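Local coordinates for protein cysteine protease S273R (African swine fever virus pig/Kenya/KEN-50/1950, PDB 6LJ9) that probably cleaves the viral pp220 and pp62 polyprotein precursors into core-shell proteins as a cysteine protease, and by cutting host proteins dampens pyroptosis and innate immune signalling, at residues 46-54 / 68-76; 165-173 / 232-240. All coordinates share one frame; numbering follows the deposited sequence.

Interaction 1. Residues 46-54 / 68-76; sequences DSESCVITH and LSKELETRF
Ile52 reaches across from segment 46-54 and sets its terminal methyl among side chains of helix 68-75 and the residue that follows it. Its CG1 lies between the backbone N and the carbonyl carbon (chi1 63°), and with the chain extended beyond it CD1 is carried forward, 3.6 Å from CD2 of Leu72 and equally 3.6 Å from CE1 of Phe76. The Ile52 and Leu72 side chains run antiparallel alongside one another. The phenyl group of Phe76 points back at Ile52, and the methyl meets it obliquely. Nearer the backbone, Leu68 crosses Ile52 at a slant: its CD1 lies 3.9 Å from Ile52 CB and also rests against the carbonyl O of the same residue, while its CD2 approaches CG2.

The Phe76 ring is used from more than one direction. Glu48 CB sits in the ring plane at its edge, 4.0 Å from CZ, and the Glu48 and Phe76 side chains lie roughly perpendicular. The carboxylate of Glu48 turns to Ser23 and the backbone N of Cys24. Ser49 adds its CB, 3.8 Å from Phe76 CE2, and its hydroxyl is hydrogen-bonded with Glu13 OE1 and Ile272 O. At the other margin Thr53 CG2 stands 3.7 Å from Leu72 CD1, the two side chains again nearly perpendicular.

The interface is thus mainly apolar, with polar side-chain groups directed to its surroundings. Helix 55-64 follows directly on 46-54 and packs on both segments, Val57 meeting Val51 and Leu68, and Ala61 also touching Leu68. Arg271 of the C-terminal strand 270-271 lies against Ser49, Leu72 and Phe76, joining this small helical cluster to the end of the chain.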
ATOM      1  N   ASP B  46      31.099 -14.377   3.523  1.00 43.38           N
ATOM      2  CA  ASP B  46      30.829 -13.264   4.428  1.00 49.92           C
ATOM      3  C   ASP B  46      29.362 -12.861   4.339  1.00 44.18           C
ATOM      4  O   ASP B  46      29.021 -11.675   4.388  1.00 65.63           O
ATOM      5  CB  ASP B  46      31.745 -12.071   4.143  1.00 67.79           C
ATOM      6  CG  ASP B  46      31.518 -11.467   2.771  1.00 85.44           C
ATOM      7  OD1 ASP B  46      30.847 -12.108   1.939  1.00 88.42           O
ATOM      8  OD2 ASP B  46      32.007 -10.342   2.529  1.00 92.28           O
ATOM      9  N   SER B  47      28.480 -13.846   4.198  1.00 27.86           N
ATOM     10  CA  SER B  47      27.045 -13.610   4.118  1.00 26.27           C
ATOM     11  C   SER B  47      26.337 -14.947   4.257  1.00 28.94           C
ATOM     12  O   SER B  47      26.903 -16.004   3.960  1.00 31.33           O
ATOM     13  CB  SER B  47      26.650 -12.929   2.802  1.00 31.21           C
ATOM     14  OG  SER B  47      26.883 -13.781   1.694  1.00 43.27           O
ATOM     15  N   GLU B  48      25.084 -14.887   4.713  1.00 32.80           N
ATOM     16  CA  GLU B  48      24.294 -16.104   4.860  1.00 36.58           C
ATOM     17  C   GLU B  48      23.969 -16.731   3.513  1.00 39.24           C
ATOM     18  O   GLU B  48      23.894 -17.961   3.404  1.00 41.03           O
ATOM     19  CB  GLU B  48      23.011 -15.805   5.634  1.00 37.22           C
ATOM     20  CG  GLU B  48      23.245 -15.332   7.058  1.00 45.71           C
ATOM     21  CD  GLU B  48      21.954 -15.001   7.779  1.00 54.28           C
ATOM     22  OE1 GLU B  48      20.966 -14.650   7.101  1.00 55.01           O
ATOM     23  OE2 GLU B  48      21.927 -15.097   9.023  1.00 61.17           O
ATOM     24  N   SER B  49      23.775 -15.909   2.478  1.00 30.95           N
ATOM     25  CA  SER B  49      23.501 -16.444   1.149  1.00 32.90           C
ATOM     26  C   SER B  49      24.702 -17.195   0.587  1.00 27.03           C
ATOM     27  O   SER B  49      24.530 -18.189  -0.126  1.00 30.02           O
ATOM     28  CB  SER B  49      23.084 -15.319   0.200  1.00 24.36           C
ATOM     29  OG  SER B  49      24.103 -14.340   0.086  1.00 30.36           O
ATOM     30  N   CYS B  50      25.918 -16.737   0.894  1.00 31.63           N
ATOM     31  CA  CYS B  50      27.106 -17.470   0.470  1.00 28.19           C
ATOM     32  C   CYS B  50      27.247 -18.787   1.222  1.00 28.87           C
ATOM     33  O   CYS B  50      27.790 -19.755   0.677  1.00 34.57           O
ATOM     34  CB  CYS B  50      28.355 -16.612   0.670  1.00 38.80           C
ATOM     35  SG  CYS B  50      28.380 -15.082  -0.284  1.00 71.70           S
ATOM     36  N   VAL B  51      26.768 -18.842   2.466  1.00 30.72           N
ATOM     37  CA  VAL B  51      26.875 -20.067   3.253  1.00 27.52           C
ATOM     38  C   VAL B  51      25.969 -21.150   2.682  1.00 27.50           C
ATOM     39  O   VAL B  51      26.412 -22.269   2.401  1.00 37.55           O
ATOM     40  CB  VAL B  51      26.551 -19.788   4.730  1.00 26.61           C
ATOM     41  CG1 VAL B  51      26.484 -21.092   5.511  1.00 27.97           C
ATOM     42  CG2 VAL B  51      27.588 -18.857   5.335  1.00 22.11           C
ATOM     43  N   ILE B  52      24.683 -20.832   2.495  1.00 29.01           N
ATOM     44  CA  ILE B  52      23.720 -21.826   2.023  1.00 42.82           C
ATOM     45  C   ILE B  52      23.863 -22.137   0.543  1.00 47.84           C
ATOM     46  O   ILE B  52      23.094 -22.949   0.015  1.00 53.70           O
ATOM     47  CB  ILE B  52      22.274 -21.383   2.326  1.00 41.84           C
ATOM     48  CG1 ILE B  52      21.930 -20.092   1.580  1.00 35.54           C
ATOM     49  CG2 ILE B  52      22.076 -21.206   3.826  1.00 37.24           C
ATOM     50  CD1 ILE B  52      20.513 -19.604   1.836  1.00 37.73           C
ATOM     51  N   THR B  53      24.817 -21.513  -0.149  1.00 38.65           N
ATOM     52  CA  THR B  53      25.190 -21.916  -1.498  1.00 36.28           C
ATOM     53  C   THR B  53      26.531 -22.633  -1.536  1.00 37.53           C
ATOM     54  O   THR B  53      26.943 -23.098  -2.604  1.00 42.85           O
ATOM     55  CB  THR B  53      25.228 -20.704  -2.438  1.00 33.31           C
ATOM     56  OG1 THR B  53      26.109 -19.707  -1.906  1.00 41.50           O
ATOM     57  CG2 THR B  53      23.835 -20.115  -2.608  1.00 33.95           C
ATOM     58  N   HIS B  54      27.219 -22.728  -0.402  1.00 32.48           N
ATOM     59  CA  HIS B  54      28.474 -23.457  -0.344  1.00 40.68           C
ATOM     60  C   HIS B  54      28.220 -24.945  -0.574  1.00 43.21           C
ATOM     61  O   HIS B  54      27.248 -25.499  -0.049  1.00 40.39           O
ATOM     62  CB  HIS B  54      29.148 -23.239   1.011  1.00 40.57           C
ATOM     63  CG  HIS B  54      30.563 -23.723   1.074  1.00 52.30           C
ATOM     64  ND1 HIS B  54      30.888 -25.049   1.257  1.00 55.37           N
ATOM     65  CD2 HIS B  54      31.737 -23.056   0.986  1.00 53.84           C
ATOM     66  CE1 HIS B  54      32.202 -25.179   1.273  1.00 59.08           C
ATOM     67  NE2 HIS B  54      32.742 -23.984   1.112  1.00 56.36           N
ATOM     68  N   LEU B  68      17.169 -25.593   0.841  1.00 53.99           N
ATOM     69  CA  LEU B  68      17.905 -24.336   0.764  1.00 45.65           C
ATOM     70  C   LEU B  68      17.475 -23.501  -0.434  1.00 44.96           C
ATOM     71  O   LEU B  68      17.555 -22.268  -0.386  1.00 42.52           O
ATOM     72  CB  LEU B  68      19.409 -24.602   0.700  1.00 43.70           C
ATOM     73  CG  LEU B  68      20.066 -25.218   1.934  1.00 39.54           C
ATOM     74  CD1 LEU B  68      21.581 -25.220   1.787  1.00 40.63           C
ATOM     75  CD2 LEU B  68      19.645 -24.478   3.193  1.00 41.54           C
ATOM     76  N   SER B  69      17.024 -24.147  -1.512  1.00 48.30           N
ATOM     77  CA  SER B  69      16.599 -23.402  -2.694  1.00 53.50           C
ATOM     78  C   SER B  69      15.374 -22.548  -2.396  1.00 51.94           C
ATOM     79  O   SER B  69      15.245 -21.433  -2.916  1.00 52.75           O
ATOM     80  CB  SER B  69      16.315 -24.362  -3.849  1.00 60.86           C
ATOM     81  OG  SER B  69      17.475 -25.090  -4.212  1.00 75.42           O
ATOM     82  N   LYS B  70      14.465 -23.050  -1.559  1.00 48.35           N
ATOM     83  CA  LYS B  70      13.299 -22.256  -1.185  1.00 42.71           C
ATOM     84  C   LYS B  70      13.677 -21.124  -0.241  1.00 46.55           C
ATOM     85  O   LYS B  70      13.011 -20.083  -0.225  1.00 50.49           O
ATOM     86  CB  LYS B  70      12.232 -23.148  -0.550  1.00 36.64           C
ATOM     87  CG  LYS B  70      10.866 -22.491  -0.451  1.00 59.60           C
ATOM     88  CD  LYS B  70       9.765 -23.521  -0.263  1.00 68.81           C
ATOM     89  CE  LYS B  70       8.394 -22.886  -0.425  1.00 71.46           C
ATOM     90  NZ  LYS B  70       8.259 -22.214  -1.747  1.00 65.41           N
ATOM     91  N   GLU B  71      14.736 -21.306   0.550  1.00 47.95           N
ATOM     92  CA  GLU B  71      15.206 -20.228   1.414  1.00 44.32           C
ATOM     93  C   GLU B  71      15.764 -19.075   0.590  1.00 33.95           C
ATOM     94  O   GLU B  71      15.555 -17.902   0.926  1.00 49.19           O
ATOM     95  CB  GLU B  71      16.266 -20.759   2.381  1.00 50.06           C
ATOM     96  CG  GLU B  71      16.481 -19.901   3.617  1.00 61.29           C
ATOM     97  CD  GLU B  71      15.551 -20.277   4.756  1.00 72.70           C
ATOM     98  OE1 GLU B  71      14.618 -21.074   4.525  1.00 64.84           O
ATOM     99  OE2 GLU B  71      15.761 -19.784   5.883  1.00 75.35           O
ATOM    100  N   LEU B  72      16.469 -19.390  -0.499  1.00 41.85           N
ATOM    101  CA  LEU B  72      17.024 -18.352  -1.360  1.00 34.11           C
ATOM    102  C   LEU B  72      15.939 -17.617  -2.137  1.00 39.15           C
ATOM    103  O   LEU B  72      16.068 -16.413  -2.387  1.00 51.91           O
ATOM    104  CB  LEU B  72      18.040 -18.962  -2.326  1.00 30.77           C
ATOM    105  CG  LEU B  72      19.406 -19.352  -1.764  1.00 38.08           C
ATOM    106  CD1 LEU B  72      20.144 -20.241  -2.749  1.00 39.02           C
ATOM    107  CD2 LEU B  72      20.224 -18.106  -1.455  1.00 24.45           C
ATOM    108  N   GLU B  73      14.868 -18.312  -2.525  1.00 44.17           N
ATOM    109  CA  GLU B  73      13.838 -17.686  -3.348  1.00 53.73           C
ATOM    110  C   GLU B  73      12.833 -16.892  -2.522  1.00 40.90           C
ATOM    111  O   GLU B  73      12.217 -15.958  -3.046  1.00 54.87           O
ATOM    112  CB  GLU B  73      13.098 -18.739  -4.174  1.00 67.79           C
ATOM    113  CG  GLU B  73      13.972 -19.508  -5.149  1.00 87.18           C
ATOM    114  CD  GLU B  73      13.160 -20.300  -6.157  1.00104.60           C
ATOM    115  OE1 GLU B  73      13.033 -19.840  -7.312  1.00110.81           O
ATOM    116  OE2 GLU B  73      12.641 -21.376  -5.792  1.00110.05           O
ATOM    117  N   THR B  74      12.650 -17.238  -1.246  1.00 36.12           N
ATOM    118  CA  THR B  74      11.595 -16.638  -0.440  1.00 41.01           C
ATOM    119  C   THR B  74      12.090 -15.674   0.628  1.00 38.89           C
ATOM    120  O   THR B  74      11.325 -14.794   1.034  1.00 39.40           O
ATOM    121  CB  THR B  74      10.758 -17.730   0.242  1.00 31.59           C
ATOM    122  OG1 THR B  74      11.597 -18.516   1.098  1.00 39.34           O
ATOM    123  CG2 THR B  74      10.111 -18.634  -0.797  1.00 36.13           C
ATOM    124  N   ARG B  75      13.331 -15.810   1.092  1.00 36.00           N
ATOM    125  CA  ARG B  75      13.833 -14.979   2.177  1.00 37.14           C
ATOM    126  C   ARG B  75      15.063 -14.161   1.807  1.00 36.56           C
ATOM    127  O   ARG B  75      15.581 -13.434   2.662  1.00 39.43           O
ATOM    128  CB  ARG B  75      14.147 -15.843   3.405  1.00 32.71           C
ATOM    129  CG  ARG B  75      12.936 -16.559   3.980  1.00 41.65           C
ATOM    130  CD  ARG B  75      13.266 -17.230   5.301  1.00 37.21           C
ATOM    131  NE  ARG B  75      13.652 -16.263   6.324  1.00 56.39           N
ATOM    132  CZ  ARG B  75      12.810 -15.725   7.201  1.00 51.81           C
ATOM    133  NH1 ARG B  75      11.528 -16.061   7.185  1.00 48.08           N
ATOM    134  NH2 ARG B  75      13.252 -14.853   8.098  1.00 57.95           N
ATOM    135  N   PHE B  76      15.544 -14.254   0.571  1.00 32.33           N
ATOM    136  CA  PHE B  76      16.675 -13.465   0.112  1.00 29.73           C
ATOM    137  C   PHE B  76      16.287 -12.681  -1.133  1.00 37.27           C
ATOM    138  O   PHE B  76      15.312 -13.003  -1.819  1.00 32.91           O
ATOM    139  CB  PHE B  76      17.893 -14.347  -0.196  1.00 21.80           C
ATOM    140  CG  PHE B  76      18.571 -14.899   1.024  1.00 32.69           C
ATOM    141  CD1 PHE B  76      18.110 -16.059   1.624  1.00 22.45           C
ATOM    142  CD2 PHE B  76      19.679 -14.265   1.563  1.00 23.31           C
ATOM    143  CE1 PHE B  76      18.735 -16.573   2.744  1.00 29.17           C
ATOM    144  CE2 PHE B  76      20.309 -14.774   2.682  1.00 33.22           C
ATOM    145  CZ  PHE B  76      19.836 -15.930   3.274  1.00 30.35           C
TER

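Interaction 2. Residues 165-173 / 232-240; sequences TGKHWVAIF and CGPYSLFYI
Cys232, the inferred nucleophile, opens helix 232-244 with its sulfur turned to the start of strand 169-175. The backbone N-H of Trp169 points almost straight at SG, with an N-to-SG distance of 3.5 Å and an angle of 170° at the hydrogen. This long bond, together with the nearby Trp169 CD1, helps to hold the sulfur in place; a chi1 of 55° places SG between the backbone N and carbonyl carbon of Cys232. The His168 imidazole presents a face to Cys232 CB, a CH-pi contact at 4.2 Å from the ring centroid.

One helical turn on, Ser236 OG lies 2.9 Å from Trp169 O and 2.8 Å from Cys232 O, with both carbonyls within reach of its proton. Ala171 CB then fits closely against the helix, 3.4 Å from Ser236 O, where strand and helix run nearly parallel (9°) with axes 6.8 Å apart. Beyond it, Phe173 CB meets Tyr239 CE2 at 3.9 Å, and the Phe173 ring meets Ile240 through CD1 and the methyl CG2.

In the second shell, His168 NE2 is hydrogen-bonded to Asn187 OD1, Trp169 NE1 to the carbonyl of Leu88, and Tyr239 OH to Glu184. Gln226, predicted to bind substrate, touches Cys232. A cysteine at the helix N-terminus facing a histidine just before a central strand is the catalytic arrangement of Ulp1-type (SUMO-protease-like) cysteine proteases, here with Asn187 as the inferred third member.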
ATOM      1  N   THR B 165      23.675   0.437 -30.073  1.00123.24           N
ATOM      2  CA  THR B 165      24.893  -0.304 -29.759  1.00128.29           C
ATOM      3  C   THR B 165      24.584  -1.684 -29.193  1.00120.13           C
ATOM      4  O   THR B 165      25.329  -2.640 -29.442  1.00119.36           O
ATOM      5  CB  THR B 165      25.757   0.486 -28.777  1.00133.43           C
ATOM      6  OG1 THR B 165      24.963   0.892 -27.656  1.00132.97           O
ATOM      7  CG2 THR B 165      26.342   1.715 -29.454  1.00133.87           C
ATOM      8  N   GLY B 166      23.496  -1.812 -28.439  1.00112.37           N
ATOM      9  CA  GLY B 166      23.122  -3.099 -27.887  1.00108.30           C
ATOM     10  C   GLY B 166      22.079  -3.020 -26.793  1.00 97.30           C
ATOM     11  O   GLY B 166      21.098  -2.279 -26.907  1.00 91.92           O
ATOM     12  N   LYS B 167      22.287  -3.787 -25.725  1.00 83.76           N
ATOM     13  CA  LYS B 167      21.333  -3.837 -24.624  1.00 75.83           C
ATOM     14  C   LYS B 167      21.261  -2.495 -23.909  1.00 70.61           C
ATOM     15  O   LYS B 167      22.279  -1.971 -23.446  1.00 48.02           O
ATOM     16  CB  LYS B 167      21.729  -4.941 -23.646  1.00 69.25           C
ATOM     17  CG  LYS B 167      20.981  -4.900 -22.325  1.00 64.16           C
ATOM     18  CD  LYS B 167      21.526  -5.936 -21.355  1.00 63.56           C
ATOM     19  CE  LYS B 167      21.345  -7.345 -21.892  1.00 68.63           C
ATOM     20  NZ  LYS B 167      21.850  -8.371 -20.938  1.00 68.05           N
ATOM     21  N   HIS B 168      20.054  -1.940 -23.818  1.00 66.57           N
ATOM     22  CA  HIS B 168      19.815  -0.697 -23.091  1.00 62.61           C
ATOM     23  C   HIS B 168      18.453  -0.803 -22.421  1.00 54.57           C
ATOM     24  O   HIS B 168      17.424  -0.830 -23.102  1.00 46.28           O
ATOM     25  CB  HIS B 168      19.876   0.518 -24.017  1.00 58.70           C
ATOM     26  CG  HIS B 168      19.793   1.828 -23.297  1.00 63.32           C
ATOM     27  ND1 HIS B 168      20.887   2.421 -22.705  1.00 70.65           N
ATOM     28  CD2 HIS B 168      18.745   2.654 -23.066  1.00 68.39           C
ATOM     29  CE1 HIS B 168      20.518   3.560 -22.146  1.00 69.41           C
ATOM     30  NE2 HIS B 168      19.224   3.724 -22.349  1.00 70.73           N
ATOM     31  N   TRP B 169      18.447  -0.864 -21.093  1.00 27.15           N
ATOM     32  CA  TRP B 169      17.207  -1.002 -20.347  1.00 36.25           C
ATOM     33  C   TRP B 169      16.560   0.356 -20.117  1.00 36.06           C
ATOM     34  O   TRP B 169      17.231   1.330 -19.763  1.00 28.41           O
ATOM     35  CB  TRP B 169      17.460  -1.684 -19.003  1.00 25.09           C
ATOM     36  CG  TRP B 169      18.037  -3.062 -19.114  1.00 35.89           C
ATOM     37  CD1 TRP B 169      19.333  -3.429 -18.896  1.00 32.42           C
ATOM     38  CD2 TRP B 169      17.335  -4.259 -19.469  1.00 32.87           C
ATOM     39  NE1 TRP B 169      19.480  -4.780 -19.092  1.00 33.20           N
ATOM     40  CE2 TRP B 169      18.268  -5.313 -19.445  1.00 31.02           C
ATOM     41  CE3 TRP B 169      16.008  -4.541 -19.803  1.00 25.72           C
ATOM     42  CZ2 TRP B 169      17.917  -6.630 -19.744  1.00 27.35           C
ATOM     43  CZ3 TRP B 169      15.661  -5.847 -20.098  1.00 21.34           C
ATOM     44  CH2 TRP B 169      16.611  -6.874 -20.067  1.00 30.22           C
ATOM     45  N   VAL B 170      15.245   0.416 -20.325  1.00 24.33           N
ATOM     46  CA  VAL B 170      14.441   1.580 -19.980  1.00 26.26           C
ATOM     47  C   VAL B 170      13.236   1.097 -19.184  1.00 22.10           C
ATOM     48  O   VAL B 170      12.836  -0.067 -19.261  1.00 24.92           O
ATOM     49  CB  VAL B 170      13.988   2.383 -21.220  1.00 29.24           C
ATOM     50  CG1 VAL B 170      15.193   2.898 -21.995  1.00 25.48           C
ATOM     51  CG2 VAL B 170      13.103   1.531 -22.107  1.00 18.95           C
ATOM     52  N   ALA B 171      12.660   2.008 -18.407  1.00 27.26           N
ATOM     53  CA  ALA B 171      11.564   1.684 -17.508  1.00 22.67           C
ATOM     54  C   ALA B 171      10.255   2.277 -18.013  1.00 25.91           C
ATOM     55  O   ALA B 171      10.234   3.333 -18.651  1.00 26.89           O
ATOM     56  CB  ALA B 171      11.848   2.192 -16.091  1.00 17.74           C
ATOM     57  N   ILE B 172       9.159   1.576 -17.722  1.00 20.89           N
ATOM     58  CA  ILE B 172       7.807   2.053 -17.984  1.00 20.01           C
ATOM     59  C   ILE B 172       7.005   1.909 -16.699  1.00 20.37           C
ATOM     60  O   ILE B 172       6.940   0.818 -16.123  1.00 28.38           O
ATOM     61  CB  ILE B 172       7.128   1.285 -19.136  1.00 26.41           C
ATOM     62  CG1 ILE B 172       7.684   1.742 -20.487  1.00 35.19           C
ATOM     63  CG2 ILE B 172       5.614   1.461 -19.082  1.00 25.86           C
ATOM     64  CD1 ILE B 172       6.858   1.291 -21.680  1.00 46.51           C
ATOM     65  N   PHE B 173       6.404   3.008 -16.248  1.00 19.61           N
ATOM     66  CA  PHE B 173       5.650   3.028 -15.002  1.00 21.91           C
ATOM     67  C   PHE B 173       4.301   3.690 -15.239  1.00 23.99           C
ATOM     68  O   PHE B 173       4.233   4.777 -15.822  1.00 19.03           O
ATOM     69  CB  PHE B 173       6.420   3.766 -13.903  1.00 20.26           C
ATOM     70  CG  PHE B 173       5.828   3.597 -12.535  1.00 14.81           C
ATOM     71  CD1 PHE B 173       6.086   2.457 -11.793  1.00 14.89           C
ATOM     72  CD2 PHE B 173       5.013   4.576 -11.991  1.00 18.70           C
ATOM     73  CE1 PHE B 173       5.542   2.295 -10.534  1.00 25.27           C
ATOM     74  CE2 PHE B 173       4.465   4.420 -10.732  1.00 14.24           C
ATOM     75  CZ  PHE B 173       4.731   3.278 -10.002  1.00 18.20           C
ATOM     76  N   CYS B 232      22.335   1.221 -16.974  1.00 33.11           N
ATOM     77  CA  CYS B 232      20.973   1.422 -17.462  1.00 41.42           C
ATOM     78  C   CYS B 232      19.992   0.469 -16.793  1.00 43.36           C
ATOM     79  O   CYS B 232      18.820   0.816 -16.601  1.00 40.62           O
ATOM     80  CB  CYS B 232      20.926   1.254 -18.981  1.00 29.08           C
ATOM     81  SG  CYS B 232      21.582  -0.317 -19.583  1.00 41.71           S
ATOM     82  N   GLY B 233      20.447  -0.728 -16.434  1.00 40.01           N
ATOM     83  CA  GLY B 233      19.638  -1.667 -15.697  1.00 22.52           C
ATOM     84  C   GLY B 233      19.258  -1.144 -14.325  1.00 30.46           C
ATOM     85  O   GLY B 233      18.076  -1.034 -13.985  1.00 26.02           O
ATOM     86  N   PRO B 234      20.263  -0.826 -13.499  1.00 24.78           N
ATOM     87  CA  PRO B 234      19.958  -0.205 -12.198  1.00 24.70           C
ATOM     88  C   PRO B 234      19.169   1.089 -12.311  1.00 29.80           C
ATOM     89  O   PRO B 234      18.340   1.376 -11.439  1.00 17.20           O
ATOM     90  CB  PRO B 234      21.348   0.030 -11.596  1.00 25.80           C
ATOM     91  CG  PRO B 234      22.193  -1.031 -12.203  1.00 28.10           C
ATOM     92  CD  PRO B 234      21.682  -1.208 -13.605  1.00 24.36           C
ATOM     93  N   TYR B 235      19.413   1.885 -13.354  1.00 24.80           N
ATOM     94  CA  TYR B 235      18.640   3.110 -13.546  1.00 28.91           C
ATOM     95  C   TYR B 235      17.159   2.802 -13.728  1.00 36.41           C
ATOM     96  O   TYR B 235      16.298   3.450 -13.122  1.00 24.14           O
ATOM     97  CB  TYR B 235      19.170   3.888 -14.752  1.00 25.60           C
ATOM     98  CG  TYR B 235      20.162   4.981 -14.419  1.00 36.31           C
ATOM     99  CD1 TYR B 235      19.745   6.170 -13.834  1.00 27.61           C
ATOM    100  CD2 TYR B 235      21.510   4.835 -14.715  1.00 27.48           C
ATOM    101  CE1 TYR B 235      20.647   7.174 -13.539  1.00 30.61           C
ATOM    102  CE2 TYR B 235      22.418   5.832 -14.424  1.00 36.18           C
ATOM    103  CZ  TYR B 235      21.982   6.999 -13.836  1.00 39.40           C
ATOM    104  OH  TYR B 235      22.886   7.994 -13.546  1.00 33.95           O
ATOM    105  N   SER B 236      16.844   1.809 -14.564  1.00 25.41           N
ATOM    106  CA  SER B 236      15.448   1.495 -14.850  1.00 28.42           C
ATOM    107  C   SER B 236      14.745   0.926 -13.623  1.00 26.59           C
ATOM    108  O   SER B 236      13.580   1.249 -13.361  1.00 15.36           O
ATOM    109  CB  SER B 236      15.359   0.513 -16.017  1.00 20.86           C
ATOM    110  OG  SER B 236      16.039   1.012 -17.155  1.00 28.51           O
ATOM    111  N   LEU B 237      15.434   0.075 -12.861  1.00 23.20           N
ATOM    112  CA  LEU B 237      14.832  -0.489 -11.658  1.00 20.63           C
ATOM    113  C   LEU B 237      14.662   0.566 -10.575  1.00 19.69           C
ATOM    114  O   LEU B 237      13.677   0.544  -9.828  1.00 20.63           O
ATOM    115  CB  LEU B 237      15.677  -1.655 -11.146  1.00 19.77           C
ATOM    116  CG  LEU B 237      15.553  -2.980 -11.898  1.00 18.67           C
ATOM    117  CD1 LEU B 237      16.539  -3.989 -11.343  1.00 13.92           C
ATOM    118  CD2 LEU B 237      14.134  -3.513 -11.802  1.00 18.26           C
ATOM    119  N   PHE B 238      15.613   1.499 -10.469  1.00 23.44           N
ATOM    120  CA  PHE B 238      15.522   2.535  -9.446  1.00 22.18           C
ATOM    121  C   PHE B 238      14.354   3.475  -9.711  1.00 26.51           C
ATOM    122  O   PHE B 238      13.712   3.955  -8.769  1.00 20.95           O
ATOM    123  CB  PHE B 238      16.830   3.321  -9.369  1.00 24.27           C
ATOM    124  CG  PHE B 238      16.798   4.461  -8.389  1.00 28.07           C
ATOM    125  CD1 PHE B 238      17.025   4.238  -7.042  1.00 27.77           C
ATOM    126  CD2 PHE B 238      16.545   5.756  -8.815  1.00 30.70           C
ATOM    127  CE1 PHE B 238      16.997   5.283  -6.136  1.00 27.86           C
ATOM    128  CE2 PHE B 238      16.516   6.805  -7.913  1.00 25.54           C
ATOM    129  CZ  PHE B 238      16.743   6.567  -6.572  1.00 28.62           C
ATOM    130  N   TYR B 239      14.074   3.762 -10.984  1.00 17.15           N
ATOM    131  CA  TYR B 239      12.939   4.616 -11.317  1.00 25.43           C
ATOM    132  C   TYR B 239      11.635   4.001 -10.827  1.00 22.51           C
ATOM    133  O   TYR B 239      10.806   4.681 -10.212  1.00 30.53           O
ATOM    134  CB  TYR B 239      12.889   4.859 -12.826  1.00  9.04           C
ATOM    135  CG  TYR B 239      11.773   5.783 -13.266  1.00 21.97           C
ATOM    136  CD1 TYR B 239      11.924   7.162 -13.201  1.00 18.33           C
ATOM    137  CD2 TYR B 239      10.575   5.278 -13.753  1.00 15.08           C
ATOM    138  CE1 TYR B 239      10.910   8.012 -13.603  1.00 18.96           C
ATOM    139  CE2 TYR B 239       9.554   6.120 -14.159  1.00 18.96           C
ATOM    140  CZ  TYR B 239       9.729   7.486 -14.082  1.00 25.19           C
ATOM    141  OH  TYR B 239       8.720   8.330 -14.482  1.00 21.62           O
ATOM    142  N   ILE B 240      11.443   2.705 -11.084  1.00 23.38           N
ATOM    143  CA  ILE B 240      10.227   2.029 -10.640  1.00 17.07           C
ATOM    144  C   ILE B 240      10.137   2.038  -9.119  1.00 20.39           C
ATOM    145  O   ILE B 240       9.074   2.306  -8.546  1.00 16.07           O
ATOM    146  CB  ILE B 240      10.175   0.596 -11.202  1.00 15.78           C
ATOM    147  CG1 ILE B 240      10.063   0.624 -12.729  1.00 17.97           C
ATOM    148  CG2 ILE B 240       9.024  -0.180 -10.576  1.00  9.33           C
ATOM    149  CD1 ILE B 240      10.005  -0.749 -13.369  1.00 28.51           C
TER

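Overall arrangement
Interactions 1 and 2 belong to different parts of the chain and lie on opposite sides of its centre. Their own centres are 27 Å apart and their nearest atoms about 13 Å apart, so they do not touch. Both segments of interaction 1 precede those of interaction 2: the first joins two helices with helix 55-64 between them, whereas the second brings together a strand and a helix from segments with 58 residues between them, within the Ulp1-like catalytic domain. Interaction 2 holds the inferred catalytic residues His168 and Cys232, whose side chains lie about 3 Å from those of Asn187, also inferred, and Gln226, predicted to bind substrate, respectively; interaction 1 is remote from the catalytic residues.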